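PDB 3WGY: meso-diaminopimelate dehydrogenase from Clostridium tetani, which catalyses the reversible NADP-dependent oxidative deamination of meso-diaminopimelate, and in this engineered form binds the 2-oxo acid 4-methyl-2-oxovalerate. Local coordinates for residues Ile5-Val10 with Asp27-Glu32. The protein carries 6 engineered substitutions. Sequence-based numbering, arbitrary orientation.
Sequences IRIGIV and DDMELE
Ile-5, Arg-6 and Ile-7 run parallel to Met-29, Glu-30 and Leu-31, the two strand axes diverging by 42° under a strong twist and coming within 4.6 Å, and four backbone hydrogen bonds join them in the staggered pattern of a parallel pair: Ile-5 N gives to Asp-28 O, Glu-30 N to Ile-5 O, Ile-7 N to Glu-30 O (2.8 Å), and Glu-32 N to Ile-7 O.

On the apolar face, Met-29 CG rests 4.1 Å from Ile-5 CB, and its extended chain carries SD past Ile-7 CG1. Farther along, Leu-31 turns CG anti to its own nitrogen (chi1 -180°), which sends CD1 to within 3.7 Å of Ile-9 CG1; these two side chains meet nearly at right angles. Helix 14-23 packs on Ile-7, Ile-9 and Leu-31, whereas helix 276-296 meets Ile-5, Ile-7 and Met-29. Asp-28 lies alongside Ile-5, its OD2 4.0 Å from Ile-5 CD1, and forms a salt bridge with Arg-289 of that second helix.

The other face is polar. Glu-32 OE2 lies close beside CB and CG of Arg-6, its 2.9 Å approach to CG so short that the detail is doubtful. OE2 stays 4.9 Å from Arg-6 NE, and the guanidinium plane is turned 72° from the carboxylate. Arg-6 instead forms a salt bridge with Asp-64.

This is the opening beta-alpha-beta unit of a Rossmann-type fold, consistent with dinucleotide binding. Its chemistry is divided: main-chain bonds set the register, apolar side chains pack between the strands and against helices 14-23 and 276-296, and the strongest ionic partners of Arg-6 and Asp-28 tie the pair to neighbouring elements.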
loop_
_atom_site.group_PDB
_atom_site.type_symbol
_atom_site.label_atom_id
_atom_site.label_comp_id
_atom_site.label_asym_id
_atom_site.label_seq_id
_atom_site.Cartn_x
_atom_site.Cartn_y
_atom_site.Cartn_z
ATOM N N ILE B 5 -5.011 -11.827 22.818
ATOM C CA ILE B 5 -6.245 -11.712 22.039
ATOM C C ILE B 5 -6.689 -13.149 21.761
ATOM O O ILE B 5 -5.942 -13.932 21.183
ATOM C CB ILE B 5 -6.011 -10.967 20.690
ATOM C CG1 ILE B 5 -5.641 -9.505 20.954
ATOM C CG2 ILE B 5 -7.275 -11.014 19.837
ATOM C CD1 ILE B 5 -5.430 -8.677 19.694
ATOM N N ARG B 6 -7.903 -13.492 22.182
ATOM C CA ARG B 6 -8.428 -14.847 22.015
ATOM C C ARG B 6 -9.044 -15.080 20.642
ATOM O O ARG B 6 -10.122 -14.571 20.336
ATOM C CB ARG B 6 -9.466 -15.132 23.101
ATOM C CG ARG B 6 -8.901 -15.082 24.524
ATOM C CD ARG B 6 -10.014 -15.137 25.561
ATOM N NE ARG B 6 -10.929 -14.017 25.374
ATOM C CZ ARG B 6 -11.982 -13.767 26.146
ATOM N NH1 ARG B 6 -12.258 -14.560 27.173
ATOM N NH2 ARG B 6 -12.761 -12.723 25.882
ATOM N N ILE B 7 -8.367 -15.874 19.823
ATOM C CA ILE B 7 -8.860 -16.134 18.483
ATOM C C ILE B 7 -9.597 -17.461 18.369
ATOM O O ILE B 7 -9.288 -18.421 19.072
ATOM C CB ILE B 7 -7.705 -16.107 17.451
ATOM C CG1 ILE B 7 -7.051 -14.717 17.424
ATOM C CG2 ILE B 7 -8.231 -16.469 16.067
ATOM C CD1 ILE B 7 -7.986 -13.597 17.062
ATOM N N GLY B 8 -10.583 -17.490 17.482
ATOM C CA GLY B 8 -11.351 -18.695 17.247
ATOM C C GLY B 8 -11.372 -18.942 15.753
ATOM O O GLY B 8 -11.640 -18.025 14.980
ATOM N N ILE B 9 -11.086 -20.172 15.343
ATOM C CA ILE B 9 -11.068 -20.514 13.927
ATOM C C ILE B 9 -12.237 -21.416 13.548
ATOM O O ILE B 9 -12.462 -22.441 14.188
ATOM C CB ILE B 9 -9.750 -21.256 13.542
ATOM C CG1 ILE B 9 -8.536 -20.383 13.866
ATOM C CG2 ILE B 9 -9.768 -21.614 12.061
ATOM C CD1 ILE B 9 -7.206 -21.060 13.583
ATOM N N VAL B 10 -12.979 -21.030 12.516
ATOM C CA VAL B 10 -14.097 -21.839 12.043
ATOM C C VAL B 10 -13.696 -22.433 10.697
ATOM O O VAL B 10 -13.555 -21.708 9.708
ATOM C CB VAL B 10 -15.370 -21.008 11.829
ATOM C CG1 VAL B 10 -16.477 -21.908 11.308
ATOM C CG2 VAL B 10 -15.796 -20.343 13.129
ATOM N N ASP B 27 2.857 -13.187 19.084
ATOM C CA ASP B 27 2.934 -13.275 20.537
ATOM C C ASP B 27 1.766 -12.682 21.325
ATOM O O ASP B 27 1.546 -13.064 22.471
ATOM C CB ASP B 27 4.241 -12.642 21.021
ATOM C CG ASP B 27 5.463 -13.448 20.618
ATOM O OD1 ASP B 27 5.563 -14.621 21.041
ATOM O OD2 ASP B 27 6.321 -12.915 19.878
ATOM N N ASP B 28 1.017 -11.755 20.739
ATOM C CA ASP B 28 -0.106 -11.162 21.464
ATOM C C ASP B 28 -1.430 -11.895 21.243
ATOM O O ASP B 28 -2.484 -11.457 21.719
ATOM C CB ASP B 28 -0.249 -9.688 21.093
ATOM C CG ASP B 28 -0.692 -9.481 19.658
ATOM O OD1 ASP B 28 -0.314 -10.294 18.790
ATOM O OD2 ASP B 28 -1.405 -8.486 19.406
ATOM N N MET B 29 -1.378 -13.016 20.535
ATOM C CA MET B 29 -2.585 -13.795 20.267
ATOM C C MET B 29 -2.513 -15.214 20.802
ATOM O O MET B 29 -1.430 -15.773 21.001
ATOM C CB MET B 29 -2.857 -13.866 18.770
ATOM C CG MET B 29 -3.281 -12.564 18.159
ATOM S SD MET B 29 -3.465 -12.775 16.384
ATOM C CE MET B 29 -3.546 -11.060 15.855
ATOM N N GLU B 30 -3.685 -15.797 21.010
ATOM C CA GLU B 30 -3.784 -17.154 21.512
ATOM C C GLU B 30 -4.949 -17.830 20.809
ATOM O O GLU B 30 -6.020 -17.246 20.673
ATOM C CB GLU B 30 -4.027 -17.119 23.015
ATOM C CG GLU B 30 -3.445 -18.282 23.769
ATOM C CD GLU B 30 -3.299 -17.970 25.239
ATOM O OE1 GLU B 30 -4.338 -17.807 25.920
ATOM O OE2 GLU B 30 -2.141 -17.872 25.705
ATOM N N LEU B 31 -4.729 -19.049 20.333
ATOM C CA LEU B 31 -5.788 -19.789 19.664
ATOM C C LEU B 31 -6.597 -20.475 20.754
ATOM O O LEU B 31 -6.052 -21.232 21.548
ATOM C CB LEU B 31 -5.199 -20.837 18.716
ATOM C CG LEU B 31 -6.222 -21.679 17.946
ATOM C CD1 LEU B 31 -7.243 -20.774 17.257
ATOM C CD2 LEU B 31 -5.492 -22.545 16.925
ATOM N N GLU B 32 -7.892 -20.197 20.799
ATOM C CA GLU B 32 -8.757 -20.789 21.807
ATOM C C GLU B 32 -9.359 -22.093 21.316
ATOM O O GLU B 32 -9.328 -23.104 22.015
ATOM C CB GLU B 32 -9.868 -19.809 22.183
ATOM C CG GLU B 32 -9.894 -19.428 23.665
ATOM C CD GLU B 32 -8.513 -19.125 24.225
ATOM O OE1 GLU B 32 -7.741 -20.078 24.467
ATOM O OE2 GLU B 32 -8.196 -17.931 24.418
#